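Local coordinates for protein histidyl-trna synthetase (Thermus thermophilus, PDB 1ADY) that catalyses the ATP-dependent attachment of L-histidine to its cognate tRNA, releasing AMP and diphosphate, as a homodimeric class II aminoacyl-tRNA synthetase, at residues F124-Y129 with G304-V309. Numbering follows the deposited sequence.
Sequences FHQVNY and GFAFGV. With HAM (histidyl-adenosine monophosphate), chain F.
Val127 lays CB over one face of the Phe307 ring, 3.8 Å from the ring centroid. Tyr129 CB covers a face of the Phe305 ring in the same way. Both are CH-pi contacts. The edges of the two phenylalanine rings meet in plane, Phe305 CE1 against Phe307 CD2. In both phenylalanines CG sits between the backbone N and the carbonyl carbon (chi1 67°), which turns the ring toward 124-129. The Tyr129 and Phe305 rings lie obliquely, planes at 38°. On the other side of the sheet, one face of the Phe124 ring carries the adenine of histidyl-adenosine monophosphate. Ala306 CB packs there beside Gln126 and Asn128. The strands run antiparallel. Val127 pairs with Phe307, and Tyr129 with Phe305, through two backbone hydrogen bonds each. Where strand 302-308 gives way to helix 309-318, Val309 N donates to His125 O at 2.8 Å. The N-H of Gly308, at the N-cap position, is donated to O2' of the adenylate ribose, with N to O2' 2.9 Å. This is the antiparallel core of the class II catalytic fold, with the adenylate on one face. Helices 14-33 and 137-153 cover the other face, and strands 102-111 and 281-287 flank the pair.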
ATOM      1  N   PHE A 124       7.870  -9.126  -1.100  1.00 29.48           N
ATOM      2  CA  PHE A 124       7.443  -8.952  -2.472  1.00 25.60           C
ATOM      3  C   PHE A 124       6.018  -8.432  -2.447  1.00 25.37           C
ATOM      4  O   PHE A 124       5.434  -8.262  -1.376  1.00 23.68           O
ATOM      5  CB  PHE A 124       7.537 -10.279  -3.226  1.00 24.32           C
ATOM      6  CG  PHE A 124       6.926 -11.441  -2.493  1.00 25.11           C
ATOM      7  CD1 PHE A 124       7.627 -12.086  -1.481  1.00 24.20           C
ATOM      8  CD2 PHE A 124       5.646 -11.884  -2.809  1.00 25.31           C
ATOM      9  CE1 PHE A 124       7.059 -13.157  -0.797  1.00 26.55           C
ATOM     10  CE2 PHE A 124       5.073 -12.953  -2.129  1.00 24.80           C
ATOM     11  CZ  PHE A 124       5.779 -13.590  -1.121  1.00 23.90           C
ATOM     12  N   HIS A 125       5.470  -8.144  -3.621  1.00 24.90           N
ATOM     13  CA  HIS A 125       4.105  -7.636  -3.725  1.00 24.98           C
ATOM     14  C   HIS A 125       3.334  -8.454  -4.751  1.00 21.85           C
ATOM     15  O   HIS A 125       3.856  -8.748  -5.830  1.00 19.40           O
ATOM     16  CB  HIS A 125       4.113  -6.172  -4.170  1.00 28.20           C
ATOM     17  CG  HIS A 125       4.849  -5.258  -3.241  1.00 24.96           C
ATOM     18  ND1 HIS A 125       6.221  -5.135  -3.254  1.00 22.65           N
ATOM     19  CD2 HIS A 125       4.402  -4.417  -2.280  1.00 25.39           C
ATOM     20  CE1 HIS A 125       6.588  -4.255  -2.340  1.00 27.23           C
ATOM     21  NE2 HIS A 125       5.503  -3.804  -1.736  1.00 31.02           N
ATOM     22  N   GLN A 126       2.092  -8.793  -4.432  1.00 20.34           N
ATOM     23  CA  GLN A 126       1.269  -9.573  -5.349  1.00 20.49           C
ATOM     24  C   GLN A 126      -0.179  -9.111  -5.394  1.00 18.70           C
ATOM     25  O   GLN A 126      -0.695  -8.569  -4.416  1.00 18.73           O
ATOM     26  CB  GLN A 126       1.319 -11.064  -4.994  1.00 22.16           C
ATOM     27  CG  GLN A 126       0.658 -11.441  -3.671  1.00 22.30           C
ATOM     28  CD  GLN A 126       0.737 -12.940  -3.360  1.00 23.01           C
ATOM     29  OE1 GLN A 126       1.739 -13.600  -3.654  1.00 13.08           O
ATOM     30  NE2 GLN A 126      -0.318 -13.472  -2.747  1.00 22.29           N
ATOM     31  N   VAL A 127      -0.803  -9.269  -6.558  1.00 17.93           N
ATOM     32  CA  VAL A 127      -2.210  -8.919  -6.741  1.00 14.09           C
ATOM     33  C   VAL A 127      -2.939 -10.212  -6.416  1.00 13.30           C
ATOM     34  O   VAL A 127      -2.571 -11.276  -6.920  1.00 14.92           O
ATOM     35  CB  VAL A 127      -2.500  -8.477  -8.191  1.00 12.88           C
ATOM     36  CG1 VAL A 127      -3.993  -8.292  -8.401  1.00 10.84           C
ATOM     37  CG2 VAL A 127      -1.757  -7.184  -8.497  1.00  8.66           C
ATOM     38  N   ASN A 128      -3.967 -10.129  -5.586  1.00 12.48           N
ATOM     39  CA  ASN A 128      -4.686 -11.316  -5.158  1.00 14.12           C
ATOM     40  C   ASN A 128      -6.167 -11.262  -5.474  1.00 15.04           C
ATOM     41  O   ASN A 128      -6.840 -10.298  -5.118  1.00 18.08           O
ATOM     42  CB  ASN A 128      -4.481 -11.476  -3.647  1.00 13.17           C
ATOM     43  CG  ASN A 128      -4.934 -12.824  -3.129  1.00 16.02           C
ATOM     44  OD1 ASN A 128      -4.121 -13.737  -2.956  1.00 15.32           O
ATOM     45  ND2 ASN A 128      -6.221 -12.940  -2.818  1.00 17.69           N
ATOM     46  N   TYR A 129      -6.674 -12.314  -6.116  1.00 18.93           N
ATOM     47  CA  TYR A 129      -8.091 -12.416  -6.472  1.00 20.34           C
ATOM     48  C   TYR A 129      -8.714 -13.639  -5.807  1.00 20.16           C
ATOM     49  O   TYR A 129      -8.092 -14.700  -5.764  1.00 20.72           O
ATOM     50  CB  TYR A 129      -8.270 -12.517  -7.985  1.00 19.95           C
ATOM     51  CG  TYR A 129      -9.669 -12.898  -8.390  1.00 22.32           C
ATOM     52  CD1 TYR A 129     -10.719 -11.992  -8.278  1.00 26.12           C
ATOM     53  CD2 TYR A 129      -9.947 -14.176  -8.861  1.00 25.09           C
ATOM     54  CE1 TYR A 129     -12.025 -12.352  -8.623  1.00 29.97           C
ATOM     55  CE2 TYR A 129     -11.244 -14.549  -9.209  1.00 30.19           C
ATOM     56  CZ  TYR A 129     -12.281 -13.634  -9.089  1.00 30.81           C
ATOM     57  OH  TYR A 129     -13.565 -13.997  -9.430  1.00 31.58           O
ATOM     58  N   GLY A 304      -9.241 -18.835  -6.652  1.00 24.78           N
ATOM     59  CA  GLY A 304      -8.568 -17.558  -6.788  1.00 25.75           C
ATOM     60  C   GLY A 304      -7.128 -17.698  -7.229  1.00 25.98           C
ATOM     61  O   GLY A 304      -6.630 -18.812  -7.390  1.00 30.88           O
ATOM     62  N   PHE A 305      -6.435 -16.574  -7.362  1.00 22.52           N
ATOM     63  CA  PHE A 305      -5.047 -16.598  -7.788  1.00 22.12           C
ATOM     64  C   PHE A 305      -4.309 -15.405  -7.209  1.00 21.97           C
ATOM     65  O   PHE A 305      -4.903 -14.571  -6.524  1.00 21.36           O
ATOM     66  CB  PHE A 305      -4.962 -16.557  -9.317  1.00 20.79           C
ATOM     67  CG  PHE A 305      -5.427 -15.255  -9.914  1.00 24.85           C
ATOM     68  CD1 PHE A 305      -4.532 -14.200 -10.107  1.00 25.90           C
ATOM     69  CD2 PHE A 305      -6.759 -15.076 -10.276  1.00 23.84           C
ATOM     70  CE1 PHE A 305      -4.958 -12.985 -10.645  1.00 23.43           C
ATOM     71  CE2 PHE A 305      -7.195 -13.864 -10.818  1.00 23.60           C
ATOM     72  CZ  PHE A 305      -6.293 -12.818 -11.002  1.00 22.69           C
ATOM     73  N   ALA A 306      -3.019 -15.324  -7.510  1.00 20.92           N
ATOM     74  CA  ALA A 306      -2.169 -14.242  -7.056  1.00 20.10           C
ATOM     75  C   ALA A 306      -0.896 -14.246  -7.887  1.00 20.39           C
ATOM     76  O   ALA A 306      -0.285 -15.291  -8.082  1.00 20.37           O
ATOM     77  CB  ALA A 306      -1.834 -14.418  -5.593  1.00 21.01           C
ATOM     78  N   PHE A 307      -0.518 -13.087  -8.409  1.00 21.76           N
ATOM     79  CA  PHE A 307       0.695 -12.998  -9.207  1.00 23.52           C
ATOM     80  C   PHE A 307       1.680 -11.988  -8.634  1.00 24.57           C
ATOM     81  O   PHE A 307       1.280 -10.939  -8.116  1.00 25.39           O
ATOM     82  CB  PHE A 307       0.377 -12.688 -10.677  1.00 24.68           C
ATOM     83  CG  PHE A 307      -0.213 -11.319 -10.917  1.00 23.95           C
ATOM     84  CD1 PHE A 307       0.609 -10.207 -11.060  1.00 24.65           C
ATOM     85  CD2 PHE A 307      -1.585 -11.152 -11.071  1.00 21.49           C
ATOM     86  CE1 PHE A 307       0.076  -8.954 -11.357  1.00 23.16           C
ATOM     87  CE2 PHE A 307      -2.124  -9.905 -11.369  1.00 19.35           C
ATOM     88  CZ  PHE A 307      -1.289  -8.805 -11.513  1.00 18.37           C
ATOM     89  N   GLY A 308       2.965 -12.313  -8.730  1.00 24.38           N
ATOM     90  CA  GLY A 308       4.009 -11.441  -8.225  1.00 23.13           C
ATOM     91  C   GLY A 308       4.271 -10.263  -9.136  1.00 23.61           C
ATOM     92  O   GLY A 308       4.754 -10.421 -10.260  1.00 27.72           O
ATOM     93  N   VAL A 309       3.986  -9.068  -8.631  1.00 23.43           N
ATOM     94  CA  VAL A 309       4.178  -7.838  -9.384  1.00 22.25           C
ATOM     95  C   VAL A 309       5.622  -7.693  -9.878  1.00 24.56           C
ATOM     96  O   VAL A 309       5.865  -7.225 -10.997  1.00 25.65           O
ATOM     97  CB  VAL A 309       3.803  -6.608  -8.538  1.00 19.78           C
ATOM     98  CG1 VAL A 309       3.891  -5.343  -9.381  1.00 15.49           C
ATOM     99  CG2 VAL A 309       2.405  -6.777  -7.961  1.00 14.66           C
TER
HETATM  100  P   HAM F 423       2.069 -18.897  -4.406  1.00 28.07           P
HETATM  101  O1P HAM F 423       2.569 -19.145  -3.037  1.00 29.80           O
HETATM  102  O2P HAM F 423       2.352 -19.968  -5.385  1.00 30.41           O
HETATM  103  O3P HAM F 423       0.499 -18.568  -4.290  1.00 23.03           O
HETATM  104  O5' HAM F 423       2.734 -17.598  -5.060  1.00 32.03           O
HETATM  105  C5' HAM F 423       2.100 -17.000  -6.190  1.00 35.31           C
HETATM  106  C4' HAM F 423       3.008 -15.999  -6.878  1.00 37.22           C
HETATM  107  O4' HAM F 423       3.603 -15.130  -5.901  1.00 37.16           O
HETATM  108  C3' HAM F 423       4.180 -16.672  -7.564  1.00 37.07           C
HETATM  109  O3' HAM F 423       3.897 -17.169  -8.874  1.00 39.28           O
HETATM  110  C2' HAM F 423       5.121 -15.489  -7.684  1.00 38.30           C
HETATM  111  O2' HAM F 423       4.786 -14.629  -8.790  1.00 40.27           O
HETATM  112  C1' HAM F 423       4.913 -14.772  -6.358  1.00 37.50           C
HETATM  113  N9  HAM F 423       5.905 -15.077  -5.308  1.00 37.02           N
HETATM  114  C8  HAM F 423       5.869 -16.072  -4.402  1.00 35.66           C
HETATM  115  N7  HAM F 423       6.986 -16.117  -3.665  1.00 36.41           N
HETATM  116  C5  HAM F 423       7.700 -15.101  -4.153  1.00 36.50           C
HETATM  117  C6  HAM F 423       8.987 -14.742  -3.722  1.00 35.35           C
HETATM  118  N6  HAM F 423       9.592 -15.413  -2.781  1.00 35.87           N
HETATM  119  N1  HAM F 423       9.534 -13.663  -4.321  1.00 32.84           N
HETATM  120  C2  HAM F 423       8.887 -13.013  -5.288  1.00 30.76           C
HETATM  121  N3  HAM F 423       7.680 -13.377  -5.725  1.00 31.34           N
HETATM  122  C4  HAM F 423       7.068 -14.433  -5.142  1.00 35.27           C
HETATM  123  C   HAM F 423      -0.331 -17.978  -3.280  1.00 20.91           C
HETATM  124  O   HAM F 423       0.156 -17.232  -2.447  1.00 27.58           O
HETATM  125  CA  HAM F 423      -1.817 -18.313  -3.197  1.00 21.14           C
HETATM  126  N   HAM F 423      -2.384 -17.813  -1.959  1.00 18.73           N
HETATM  127  CB  HAM F 423      -2.574 -17.722  -4.396  1.00 22.35           C
HETATM  128  CG  HAM F 423      -4.045 -18.009  -4.365  1.00 23.70           C
HETATM  129  CD2 HAM F 423      -5.111 -17.187  -4.225  1.00 26.80           C
HETATM  130  ND1 HAM F 423      -4.551 -19.292  -4.373  1.00 24.37           N
HETATM  131  CE1 HAM F 423      -5.860 -19.246  -4.211  1.00 24.89           C
HETATM  132  NE2 HAM F 423      -6.226 -17.982  -4.112  1.00 25.08           N